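Local coordinates for F-BAR domain only protein 1 (Danio rerio, PDB 5JP2) that binds an Eps15 peptide through its mu homology domain and may act in an early step of clathrin-mediated endocytosis, at residues L147-Q152 and V160-H165; L207-A212 and G224-S229; A143-S148 and L243-V248; I27-R32 and C39-T44. One frame throughout, in Å; residues are numbered along the deposited sequence.

Interaction 1: residues L147-Q152 and V160-H165; sequences LSAECQ and VSLDYH. With ZN (zinc ion), chain E.
Val160 lies across from Cys151 at the turn end of an antiparallel beta hairpin, part of the mu homology domain, in which strands 145-154 and 157-166 run side by side. Its partner cysteine is disulfide-bonded to Cys284, while Leu243 of another sheet backs the valine. Ser161 forms a hydrogen-bonded pair with Glu150: Glu150 N donates to Ser161 O at 3.1 Å and Ser161 N returns the bond to Glu150 O. Both side chains stand on the more polar face, which suits a small hydroxyl beside a long acid. Leu162 returns to the apolar face. With CG anti to the backbone N (chi1 178°), it bends CD1 back over the neighbouring strand, 4.0 Å from Ala149 CB and 4.1 Å from Leu147 CB; the small alanine leaves room for this branch. Asp163 pairs with Ser148 through two nearly straight bonds, each 2.9 Å between the amide N of one and the carbonyl O of the other, and its carboxylate OD1 accepts a hydrogen bond from Thr225 on the next strand. Tyr164 meets Leu147 CD2 through its CB at 3.9 Å, whereas the ring leads off toward Leu211. His165 closes the segment as a metal ligand: Ser223 OG is hydrogen-bonded to its ND1, Cys167 SG is another zinc ligand, and His165 NE2 lies 1.8 Å from the zinc ion, a rather short bond.

Interaction 2: residues L207-A212 and G224-S229; sequences LLWKLA and GTLCAS
Leu226 sets one methyl over the six-membered ring of the Trp209 indole, to one side of the bicycle, a CH-pi contact in which CD1 sits 3.6 Å from that ring's centroid and only 2° off its normal. The leucine reaches this spot because its CG is placed between the backbone N and the carbonyl carbon (chi1 57°). Ala228 meets the same ring at its edge, with CB in the ring plane and 3.8 Å from CH2 of Trp209; a side chain this small lets the broad indole come close to the strand. Leu207 CD1 touches the alanine CB as well, at 3.9 Å. Packing slackens toward Leu211, which is partly exposed: Leu211 CD2 comes no nearer than 4.3 Å to Leu226 CD2. Replacing Trp209 by an alanine would probably leave Leu226 CD1 and Ala228 CB without their aromatic partner and open a gap between the two sheets. No hydrogen bond spans these antiparallel strands, whose axes lie 10.0 Å apart, as expected for facing sheets of a beta sandwich. The one polar atom of the indole, NE1, donates to Pro196 O outside the contact, so what joins the strands here is dispersion between carbon surfaces.

Interaction 3: residues A143-S148 and L243-V248; sequences APLLLS and LAVQFV
Aliphatic branches meet at two points where Leu145 and Leu147 face Val245. The valine divides its methyls between them: CG1, anti to its backbone N (chi1 -175°), takes Leu145 CD2 at 3.8 Å, while CG2 takes Leu147 CD1 at 3.6 Å. Leu145 crosses the valine at about a right angle, whereas Leu147 slides alongside it in the opposite sense. A beta-branched residue suits this place, since a short stem offers one methyl to each leucine. These strands belong to different sheets that face one another in the beta sandwich of the domain; their axes are 10.0 Å apart and run nearly antiparallel, at 164°, and side chains alone bridge the space between them. Aromatic contacts form the second group, around Phe247. Pro144 lays its CG obliquely against the ring, 3.8 Å from CZ, and Leu145 CD2 comes to 4.0 Å from CE2, with Leu145 CB reaching that same ring carbon. The flat ring thus fills the space beside a rigid pyrrolidine and a branched leucine, and Tyr280 of the adjoining strand packs against it edge-to-face. A serine in place of Phe247 would probably leave Pro144 CG and Leu145 CD2 facing a gap and put a hydroxyl among buried carbons. Beyond the apolar groups, the Tyr280 hydroxyl is hydrogen-bonded to the backbone O of Leu145.

Interaction 4: residues I27-R32 and C39-T44; sequences INAYFR and CLVKIT
Cys39 lies over one face of the Phe31 ring, its CB 3.9 Å from the ring centroid and 28° off the normal, a CH-pi contact. The sulfur adds a sulfur-aromatic approach, with SG 4.6 Å from the same centroid. Short Cys39 has little beyond its CB, 3.5 Å from Phe31 CD2, to crowd the ring, and its polarisable sulfur can rest obliquely above it. Farther along this buried face Ile27 extends its chain, CG1 anti to the backbone N (chi1 -177°), and brings CD1 to 3.6 Å from Val41 CG1; its CG1 also meets Ile43 CG1 at 3.9 Å. Ala29, between Ile27 and Phe31, pairs with Val41, its single methyl taking little room. The reverse face is more polar: Asn28 and Lys42 lie side by side, and the lysine aliphatic chain passes the amide, CE 4.1 Å from ND2. Their backbones are paired by two almost straight bonds, Asn28 N to Lys42 O at 2.8 Å and Lys42 N to Asn28 O. Tyr30 and Leu40 make a similar pair whose bonds are more bent, Tyr30 N donating to Leu40 O at 152°. Strands 17-31 and 39-52 thus form an antiparallel beta hairpin, set inside the long mixed sheet of the mu homology domain beside strand 266-283.

In the fold
Interactions 1 and 3 share Leu147 and Ser148: strand 145-154 bonds to its hairpin partner and packs on strand 242-250. Interaction 1 passes into interaction 2, centres 10 Å apart, where Leu162 N is hydrogen-bonded to Leu226 O (2.7 Å). Interactions 2 and 3 both join the nine-strand sheet to the four-strand sheet facing it, nearest atoms about 5 Å apart. Interaction 4 meets interaction 3 where Phe31 CZ is 3.6 Å from Leu145 O. His165 of interaction 1 is one zinc ligand, Cys167 just beyond it another; the Leu145 and Phe31 side chains are about 10 and 11 Å from the metal. An aromatic side chain of the bound peptide packs on Val248, at the end of segment 243-248.

Interaction 1: residues L147-Q152 and V160-H165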
loop_
_atom_site.group_PDB
_atom_site.type_symbol
_atom_site.label_atom_id
_atom_site.label_comp_id
_atom_site.label_asym_id
_atom_site.label_seq_id
_atom_site.Cartn_x
_atom_site.Cartn_y
_atom_site.Cartn_z
ATOM N N LEU B 147 16.279 -2.385 6.995
ATOM C CA LEU B 147 17.478 -2.078 6.232
ATOM C C LEU B 147 18.575 -1.545 7.141
ATOM O O LEU B 147 18.314 -0.730 8.027
ATOM C CB LEU B 147 17.201 -1.041 5.154
ATOM C CG LEU B 147 16.027 -1.282 4.228
ATOM C CD1 LEU B 147 15.978 -0.208 3.194
ATOM C CD2 LEU B 147 16.120 -2.646 3.613
ATOM N N SER B 148 19.802 -2.013 6.925
ATOM C CA SER B 148 20.982 -1.433 7.557
ATOM C C SER B 148 22.078 -1.266 6.521
ATOM O O SER B 148 22.610 -2.259 6.018
ATOM C CB SER B 148 21.474 -2.300 8.708
ATOM O OG SER B 148 22.630 -1.740 9.285
ATOM N N ALA B 149 22.423 -0.020 6.220
ATOM C CA ALA B 149 23.477 0.318 5.282
ATOM C C ALA B 149 24.703 0.861 6.011
ATOM O O ALA B 149 24.592 1.522 7.040
ATOM C CB ALA B 149 22.994 1.341 4.261
ATOM N N GLU B 150 25.876 0.558 5.466
ATOM C CA GLU B 150 27.150 1.006 6.005
ATOM C C GLU B 150 28.012 1.488 4.853
ATOM O O GLU B 150 27.874 1.018 3.728
ATOM C CB GLU B 150 27.867 -0.117 6.761
ATOM C CG GLU B 150 27.146 -0.572 8.012
ATOM C CD GLU B 150 27.838 -1.727 8.701
ATOM O OE1 GLU B 150 27.308 -2.217 9.720
ATOM O OE2 GLU B 150 28.897 -2.165 8.210
ATOM N N CYS B 151 28.909 2.425 5.145
ATOM C CA CYS B 151 29.753 3.016 4.118
ATOM C C CYS B 151 31.156 3.245 4.655
ATOM O O CYS B 151 31.331 3.631 5.814
ATOM C CB CYS B 151 29.168 4.338 3.624
ATOM S SG CYS B 151 29.910 4.952 2.115
ATOM N N GLN B 152 32.151 3.008 3.805
ATOM C CA GLN B 152 33.548 3.224 4.146
ATOM C C GLN B 152 34.255 3.797 2.933
ATOM O O GLN B 152 33.950 3.422 1.801
ATOM C CB GLN B 152 34.216 1.925 4.610
ATOM C CG GLN B 152 33.679 1.420 5.942
ATOM C CD GLN B 152 32.602 0.362 5.791
ATOM O OE1 GLN B 152 32.298 -0.083 4.685
ATOM N NE2 GLN B 152 31.987 -0.012 6.906
ATOM N N VAL B 160 30.099 0.314 -0.323
ATOM C CA VAL B 160 28.747 0.428 0.202
ATOM C C VAL B 160 28.190 -0.973 0.372
ATOM O O VAL B 160 28.335 -1.811 -0.519
ATOM C CB VAL B 160 27.862 1.259 -0.746
ATOM C CG1 VAL B 160 26.421 1.227 -0.312
ATOM C CG2 VAL B 160 28.367 2.684 -0.810
ATOM N N SER B 161 27.550 -1.225 1.507
ATOM C CA SER B 161 26.942 -2.517 1.766
ATOM C C SER B 161 25.564 -2.329 2.388
ATOM O O SER B 161 25.321 -1.362 3.105
ATOM C CB SER B 161 27.832 -3.354 2.667
ATOM O OG SER B 161 27.706 -2.919 3.998
ATOM N N LEU B 162 24.665 -3.270 2.112
ATOM C CA LEU B 162 23.312 -3.230 2.650
ATOM C C LEU B 162 22.880 -4.589 3.173
ATOM O O LEU B 162 22.916 -5.577 2.441
ATOM C CB LEU B 162 22.313 -2.763 1.594
ATOM C CG LEU B 162 20.846 -2.719 2.040
ATOM C CD1 LEU B 162 20.581 -1.568 2.975
ATOM C CD2 LEU B 162 19.934 -2.631 0.847
ATOM N N ASP B 163 22.463 -4.636 4.427
ATOM C CA ASP B 163 21.797 -5.806 4.978
ATOM C C ASP B 163 20.292 -5.557 4.999
ATOM O O ASP B 163 19.840 -4.468 5.340
ATOM C CB ASP B 163 22.303 -6.135 6.382
ATOM C CG ASP B 163 23.791 -6.451 6.415
ATOM O OD1 ASP B 163 24.350 -6.826 5.373
ATOM O OD2 ASP B 163 24.411 -6.336 7.489
ATOM N N TYR B 164 19.518 -6.550 4.587
ATOM C CA TYR B 164 18.070 -6.448 4.619
ATOM C C TYR B 164 17.472 -7.639 5.340
ATOM O O TYR B 164 17.988 -8.755 5.278
ATOM C CB TYR B 164 17.476 -6.328 3.215
ATOM C CG TYR B 164 17.898 -7.388 2.222
ATOM C CD1 TYR B 164 17.198 -8.576 2.092
ATOM C CD2 TYR B 164 18.993 -7.185 1.407
ATOM C CE1 TYR B 164 17.582 -9.520 1.180
ATOM C CE2 TYR B 164 19.383 -8.121 0.495
ATOM C CZ TYR B 164 18.682 -9.285 0.383
ATOM O OH TYR B 164 19.091 -10.211 -0.538
ATOM N N HIS B 165 16.400 -7.375 6.058
ATOM C CA HIS B 165 15.801 -8.361 6.930
ATOM C C HIS B 165 14.296 -8.226 6.817
ATOM O O HIS B 165 13.744 -7.179 7.160
ATOM C CB HIS B 165 16.283 -8.134 8.364
ATOM C CG HIS B 165 15.575 -8.954 9.379
ATOM N ND1 HIS B 165 15.376 -10.306 9.241
ATOM C CD2 HIS B 165 14.991 -8.601 10.542
ATOM C CE1 HIS B 165 14.699 -10.752 10.283
ATOM N NE2 HIS B 165 14.457 -9.735 11.089
HETATM ZN ZN ZN E . 13.646 -9.648 12.683
#

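Interaction 2: residues L207-A212 and G224-S229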
loop_
_atom_site.group_PDB
_atom_site.type_symbol
_atom_site.label_atom_id
_atom_site.label_comp_id
_atom_site.label_asym_id
_atom_site.label_seq_id
_atom_site.Cartn_x
_atom_site.Cartn_y
_atom_site.Cartn_z
ATOM N N LEU B 207 22.822 1.971 -9.794
ATOM C CA LEU B 207 22.995 0.528 -9.751
ATOM C C LEU B 207 21.688 -0.159 -9.375
ATOM O O LEU B 207 20.975 0.289 -8.475
ATOM C CB LEU B 207 24.057 0.156 -8.730
ATOM C CG LEU B 207 25.497 0.304 -9.149
ATOM C CD1 LEU B 207 26.364 -0.076 -7.981
ATOM C CD2 LEU B 207 25.741 -0.605 -10.312
ATOM N N LEU B 208 21.369 -1.242 -10.076
ATOM C CA LEU B 208 20.125 -1.973 -9.879
ATOM C C LEU B 208 20.387 -3.417 -9.497
ATOM O O LEU B 208 21.004 -4.163 -10.257
ATOM C CB LEU B 208 19.272 -1.946 -11.141
ATOM C CG LEU B 208 18.020 -2.824 -11.097
ATOM C CD1 LEU B 208 17.034 -2.391 -10.028
ATOM C CD2 LEU B 208 17.343 -2.853 -12.447
ATOM N N TRP B 209 19.915 -3.807 -8.320
ATOM C CA TRP B 209 19.809 -5.205 -7.934
ATOM C C TRP B 209 18.350 -5.631 -8.019
ATOM O O TRP B 209 17.470 -4.936 -7.510
ATOM C CB TRP B 209 20.320 -5.443 -6.521
ATOM C CG TRP B 209 21.794 -5.360 -6.365
ATOM C CD1 TRP B 209 22.696 -6.356 -6.549
ATOM C CD2 TRP B 209 22.535 -4.221 -5.944
ATOM N NE1 TRP B 209 23.956 -5.906 -6.279
ATOM C CE2 TRP B 209 23.885 -4.594 -5.905
ATOM C CE3 TRP B 209 22.186 -2.915 -5.611
ATOM C CZ2 TRP B 209 24.886 -3.712 -5.546
ATOM C CZ3 TRP B 209 23.175 -2.048 -5.240
ATOM C CH2 TRP B 209 24.512 -2.446 -5.211
ATOM N N LYS B 210 18.102 -6.779 -8.626
ATOM C CA LYS B 210 16.796 -7.417 -8.588
ATOM C C LYS B 210 16.876 -8.573 -7.609
ATOM O O LYS B 210 17.702 -9.470 -7.777
ATOM C CB LYS B 210 16.378 -7.931 -9.964
ATOM C CG LYS B 210 16.129 -6.875 -11.006
ATOM C CD LYS B 210 15.528 -7.510 -12.241
ATOM C CE LYS B 210 15.209 -6.489 -13.306
ATOM N NZ LYS B 210 14.639 -7.139 -14.515
ATOM N N LEU B 211 15.995 -8.578 -6.626
ATOM C CA LEU B 211 16.025 -9.562 -5.565
ATOM C C LEU B 211 14.890 -10.553 -5.751
ATOM O O LEU B 211 13.853 -10.231 -6.326
ATOM C CB LEU B 211 15.889 -8.896 -4.199
ATOM C CG LEU B 211 16.974 -7.913 -3.792
ATOM C CD1 LEU B 211 16.712 -7.418 -2.413
ATOM C CD2 LEU B 211 18.301 -8.599 -3.834
ATOM N N ALA B 212 15.106 -11.769 -5.278
ATOM C CA ALA B 212 14.032 -12.738 -5.271
ATOM C C ALA B 212 12.950 -12.276 -4.309
ATOM O O ALA B 212 13.189 -11.447 -3.437
ATOM C CB ALA B 212 14.546 -14.114 -4.859
ATOM N N GLY B 224 19.251 -11.132 3.809
ATOM C CA GLY B 224 20.301 -11.101 2.818
ATOM C C GLY B 224 21.195 -9.905 3.017
ATOM O O GLY B 224 21.037 -9.130 3.954
ATOM N N THR B 225 22.151 -9.776 2.105
ATOM C CA THR B 225 23.135 -8.710 2.135
ATOM C C THR B 225 23.632 -8.489 0.717
ATOM O O THR B 225 23.546 -9.383 -0.118
ATOM C CB THR B 225 24.295 -9.050 3.062
ATOM O OG1 THR B 225 25.230 -7.976 3.049
ATOM C CG2 THR B 225 24.989 -10.284 2.576
ATOM N N LEU B 226 24.091 -7.276 0.430
ATOM C CA LEU B 226 24.662 -6.975 -0.877
ATOM C C LEU B 226 25.586 -5.772 -0.743
ATOM O O LEU B 226 25.465 -4.983 0.193
ATOM C CB LEU B 226 23.572 -6.707 -1.918
ATOM C CG LEU B 226 22.559 -5.590 -1.659
ATOM C CD1 LEU B 226 23.079 -4.243 -2.109
ATOM C CD2 LEU B 226 21.217 -5.875 -2.308
ATOM N N CYS B 227 26.502 -5.625 -1.698
ATOM C CA CYS B 227 27.485 -4.558 -1.585
ATOM C C CYS B 227 28.070 -4.217 -2.944
ATOM O O CYS B 227 28.008 -4.999 -3.892
ATOM C CB CYS B 227 28.613 -4.937 -0.641
ATOM S SG CYS B 227 29.543 -6.260 -1.285
ATOM N N ALA B 228 28.668 -3.035 -3.008
ATOM C CA ALA B 228 29.302 -2.561 -4.223
ATOM C C ALA B 228 30.439 -1.630 -3.850
ATOM O O ALA B 228 30.425 -1.017 -2.784
ATOM C CB ALA B 228 28.307 -1.838 -5.126
ATOM N N SER B 229 31.421 -1.529 -4.744
ATOM C CA SER B 229 32.569 -0.655 -4.567
ATOM C C SER B 229 32.972 -0.087 -5.913
ATOM O O SER B 229 32.725 -0.696 -6.953
ATOM C CB SER B 229 33.753 -1.389 -3.963
ATOM O OG SER B 229 34.131 -2.443 -4.821
#

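Interaction 3: residues A143-S148 and L243-V248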
loop_
_atom_site.group_PDB
_atom_site.type_symbol
_atom_site.label_atom_id
_atom_site.label_comp_id
_atom_site.label_asym_id
_atom_site.label_seq_id
_atom_site.Cartn_x
_atom_site.Cartn_y
_atom_site.Cartn_z
ATOM N N ALA B 143 7.883 -1.316 9.942
ATOM C CA ALA B 143 8.398 -1.435 8.591
ATOM C C ALA B 143 8.552 -2.891 8.220
ATOM O O ALA B 143 9.198 -3.640 8.952
ATOM C CB ALA B 143 9.743 -0.733 8.466
ATOM N N PRO B 144 7.989 -3.331 7.101
ATOM C CA PRO B 144 8.074 -4.753 6.758
ATOM C C PRO B 144 9.478 -5.221 6.433
ATOM O O PRO B 144 9.802 -6.397 6.642
ATOM C CB PRO B 144 7.152 -4.869 5.543
ATOM C CG PRO B 144 7.084 -3.533 4.989
ATOM C CD PRO B 144 7.217 -2.572 6.114
ATOM N N LEU B 145 10.324 -4.352 5.921
ATOM C CA LEU B 145 11.663 -4.730 5.516
ATOM C C LEU B 145 12.656 -3.847 6.256
ATOM O O LEU B 145 12.635 -2.623 6.111
ATOM C CB LEU B 145 11.809 -4.597 4.004
ATOM C CG LEU B 145 13.125 -5.035 3.398
ATOM C CD1 LEU B 145 13.353 -6.480 3.660
ATOM C CD2 LEU B 145 13.155 -4.745 1.930
ATOM N N LEU B 146 13.486 -4.462 7.076
ATOM C CA LEU B 146 14.473 -3.744 7.855
ATOM C C LEU B 146 15.741 -3.599 7.041
ATOM O O LEU B 146 16.204 -4.570 6.452
ATOM C CB LEU B 146 14.764 -4.468 9.157
ATOM C CG LEU B 146 14.075 -3.786 10.318
ATOM C CD1 LEU B 146 12.591 -3.947 10.168
ATOM C CD2 LEU B 146 14.581 -4.338 11.628
ATOM N N LEU B 147 16.279 -2.385 6.995
ATOM C CA LEU B 147 17.478 -2.078 6.232
ATOM C C LEU B 147 18.575 -1.545 7.141
ATOM O O LEU B 147 18.314 -0.730 8.027
ATOM C CB LEU B 147 17.201 -1.041 5.154
ATOM C CG LEU B 147 16.027 -1.282 4.228
ATOM C CD1 LEU B 147 15.978 -0.208 3.194
ATOM C CD2 LEU B 147 16.120 -2.646 3.613
ATOM N N SER B 148 19.802 -2.013 6.925
ATOM C CA SER B 148 20.982 -1.433 7.557
ATOM C C SER B 148 22.078 -1.266 6.521
ATOM O O SER B 148 22.610 -2.259 6.018
ATOM C CB SER B 148 21.474 -2.300 8.708
ATOM O OG SER B 148 22.630 -1.740 9.285
ATOM N N LEU B 243 20.564 4.287 -0.417
ATOM C CA LEU B 243 19.981 3.229 -1.223
ATOM C C LEU B 243 18.462 3.288 -1.142
ATOM O O LEU B 243 17.898 3.552 -0.080
ATOM C CB LEU B 243 20.464 1.860 -0.752
ATOM C CG LEU B 243 21.966 1.598 -0.837
ATOM C CD1 LEU B 243 22.572 1.698 0.536
ATOM C CD2 LEU B 243 22.225 0.264 -1.431
ATOM N N ALA B 244 17.808 3.045 -2.267
ATOM C CA ALA B 244 16.360 2.966 -2.345
ATOM C C ALA B 244 15.936 1.532 -2.619
ATOM O O ALA B 244 16.563 0.834 -3.421
ATOM C CB ALA B 244 15.817 3.890 -3.430
ATOM N N VAL B 245 14.886 1.097 -1.924
ATOM C CA VAL B 245 14.291 -0.220 -2.095
ATOM C C VAL B 245 12.855 -0.074 -2.573
ATOM O O VAL B 245 12.101 0.769 -2.082
ATOM C CB VAL B 245 14.340 -1.038 -0.795
ATOM C CG1 VAL B 245 13.833 -2.438 -1.039
ATOM C CG2 VAL B 245 15.749 -1.083 -0.275
ATOM N N GLN B 246 12.473 -0.935 -3.504
ATOM C CA GLN B 246 11.136 -0.970 -4.060
ATOM C C GLN B 246 10.565 -2.363 -3.893
ATOM O O GLN B 246 11.267 -3.351 -4.088
ATOM C CB GLN B 246 11.156 -0.572 -5.528
ATOM C CG GLN B 246 11.765 0.797 -5.719
ATOM C CD GLN B 246 11.772 1.224 -7.146
ATOM O OE1 GLN B 246 12.059 0.435 -8.034
ATOM N NE2 GLN B 246 11.510 2.493 -7.378
ATOM N N PHE B 247 9.297 -2.439 -3.526
ATOM C CA PHE B 247 8.616 -3.720 -3.471
ATOM C C PHE B 247 7.117 -3.484 -3.459
ATOM O O PHE B 247 6.643 -2.355 -3.340
ATOM C CB PHE B 247 9.070 -4.551 -2.262
ATOM C CG PHE B 247 8.859 -3.889 -0.926
ATOM C CD1 PHE B 247 7.587 -3.792 -0.360
ATOM C CD2 PHE B 247 9.946 -3.418 -0.204
ATOM C CE1 PHE B 247 7.403 -3.196 0.869
ATOM C CE2 PHE B 247 9.774 -2.830 1.032
ATOM C CZ PHE B 247 8.490 -2.728 1.573
ATOM N N VAL B 248 6.377 -4.590 -3.522
ATOM C CA VAL B 248 4.937 -4.611 -3.705
ATOM C C VAL B 248 4.438 -5.789 -2.890
ATOM O O VAL B 248 5.183 -6.716 -2.590
ATOM C CB VAL B 248 4.555 -4.749 -5.206
ATOM C CG1 VAL B 248 3.109 -5.109 -5.402
ATOM C CG2 VAL B 248 4.854 -3.483 -5.948
#

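Interaction 4: residues I27-R32 and C39-T44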
loop_
_atom_site.group_PDB
_atom_site.type_symbol
_atom_site.label_atom_id
_atom_site.label_comp_id
_atom_site.label_asym_id
_atom_site.label_seq_id
_atom_site.Cartn_x
_atom_site.Cartn_y
_atom_site.Cartn_z
ATOM N N ILE B 27 4.041 3.128 1.552
ATOM C CA ILE B 27 4.893 3.258 2.718
ATOM C C ILE B 27 6.176 3.985 2.345
ATOM O O ILE B 27 6.857 3.625 1.380
ATOM C CB ILE B 27 5.180 1.895 3.379
ATOM C CG1 ILE B 27 6.026 2.102 4.635
ATOM C CG2 ILE B 27 5.804 0.914 2.409
ATOM C CD1 ILE B 27 6.096 0.932 5.546
ATOM N N ASN B 28 6.483 5.024 3.106
ATOM C CA ASN B 28 7.744 5.733 3.023
ATOM C C ASN B 28 8.538 5.406 4.276
ATOM O O ASN B 28 7.979 5.295 5.362
ATOM C CB ASN B 28 7.532 7.238 2.913
ATOM C CG ASN B 28 7.025 7.660 1.561
ATOM O OD1 ASN B 28 7.185 6.959 0.579
ATOM N ND2 ASN B 28 6.473 8.844 1.496
ATOM N N ALA B 29 9.835 5.216 4.129
ATOM C CA ALA B 29 10.631 4.876 5.295
ATOM C C ALA B 29 12.034 5.430 5.120
ATOM O O ALA B 29 12.490 5.652 4.001
ATOM C CB ALA B 29 10.675 3.365 5.527
ATOM N N TYR B 30 12.694 5.688 6.241
ATOM C CA TYR B 30 14.084 6.121 6.232
ATOM C C TYR B 30 14.827 5.482 7.386
ATOM O O TYR B 30 14.457 5.669 8.542
ATOM C CB TYR B 30 14.193 7.642 6.305
ATOM C CG TYR B 30 15.609 8.123 6.164
ATOM C CD1 TYR B 30 16.384 7.723 5.096
ATOM C CD2 TYR B 30 16.159 9.005 7.071
ATOM C CE1 TYR B 30 17.667 8.150 4.946
ATOM C CE2 TYR B 30 17.454 9.453 6.927
ATOM C CZ TYR B 30 18.203 9.020 5.857
ATOM O OH TYR B 30 19.500 9.453 5.689
ATOM N N PHE B 31 15.883 4.757 7.071
ATOM C CA PHE B 31 16.775 4.195 8.064
ATOM C C PHE B 31 18.049 5.017 8.044
ATOM O O PHE B 31 18.740 5.069 7.024
ATOM C CB PHE B 31 17.058 2.728 7.770
ATOM C CG PHE B 31 15.865 1.835 7.934
ATOM C CD1 PHE B 31 14.949 1.670 6.910
ATOM C CD2 PHE B 31 15.676 1.128 9.099
ATOM C CE1 PHE B 31 13.867 0.831 7.059
ATOM C CE2 PHE B 31 14.593 0.297 9.248
ATOM C CZ PHE B 31 13.688 0.151 8.229
ATOM N N ARG B 32 18.332 5.691 9.155
ATOM C CA ARG B 32 19.396 6.684 9.164
ATOM C C ARG B 32 20.770 6.045 9.077
ATOM O O ARG B 32 21.677 6.614 8.472
ATOM C CB ARG B 32 19.300 7.548 10.419
ATOM C CG ARG B 32 18.038 8.379 10.504
ATOM C CD ARG B 32 18.201 9.536 11.488
ATOM N NE ARG B 32 19.429 10.282 11.226
ATOM C CZ ARG B 32 19.567 11.180 10.254
ATOM N NH1 ARG B 32 20.727 11.797 10.085
ATOM N NH2 ARG B 32 18.551 11.460 9.449
ATOM N N CYS B 39 14.985 4.869 12.578
ATOM C CA CYS B 39 14.152 4.885 11.387
ATOM C C CYS B 39 12.866 5.667 11.602
ATOM O O CYS B 39 12.398 5.855 12.719
ATOM C CB CYS B 39 13.820 3.470 10.915
ATOM S SG CYS B 39 12.341 2.813 11.585
ATOM N N LEU B 40 12.317 6.136 10.490
ATOM C CA LEU B 40 11.017 6.782 10.431
ATOM C C LEU B 40 10.153 6.073 9.398
ATOM O O LEU B 40 10.620 5.782 8.300
ATOM C CB LEU B 40 11.168 8.250 10.048
ATOM C CG LEU B 40 12.336 8.992 10.689
ATOM C CD1 LEU B 40 12.786 10.160 9.820
ATOM C CD2 LEU B 40 11.932 9.471 12.066
ATOM N N VAL B 41 8.892 5.831 9.726
ATOM C CA VAL B 41 7.947 5.198 8.815
ATOM C C VAL B 41 6.685 6.053 8.675
ATOM O O VAL B 41 6.124 6.506 9.675
ATOM C CB VAL B 41 7.592 3.781 9.295
ATOM C CG1 VAL B 41 6.558 3.168 8.383
ATOM C CG2 VAL B 41 8.820 2.928 9.322
ATOM N N LYS B 42 6.228 6.246 7.436
ATOM C CA LYS B 42 4.934 6.863 7.143
ATOM C C LYS B 42 4.138 6.011 6.153
ATOM O O LYS B 42 4.565 5.805 5.015
ATOM C CB LYS B 42 5.092 8.278 6.580
ATOM C CG LYS B 42 3.751 9.001 6.457
ATOM C CD LYS B 42 3.854 10.405 5.907
ATOM C CE LYS B 42 4.137 10.399 4.431
ATOM N NZ LYS B 42 3.804 11.687 3.794
ATOM N N ILE B 43 2.965 5.555 6.566
ATOM C CA ILE B 43 2.056 4.814 5.701
ATOM C C ILE B 43 0.884 5.705 5.330
ATOM O O ILE B 43 0.291 6.352 6.193
ATOM C CB ILE B 43 1.571 3.523 6.375
ATOM C CG1 ILE B 43 2.760 2.629 6.703
ATOM C CG2 ILE B 43 0.611 2.805 5.475
ATOM C CD1 ILE B 43 2.461 1.617 7.723
ATOM N N THR B 44 0.545 5.722 4.053
ATOM C CA THR B 44 -0.596 6.461 3.547
ATOM C C THR B 44 -1.554 5.501 2.856
ATOM O O THR B 44 -1.153 4.716 1.999
ATOM C CB THR B 44 -0.137 7.532 2.588
ATOM O OG1 THR B 44 0.789 8.376 3.274
ATOM C CG2 THR B 44 -1.309 8.351 2.166
#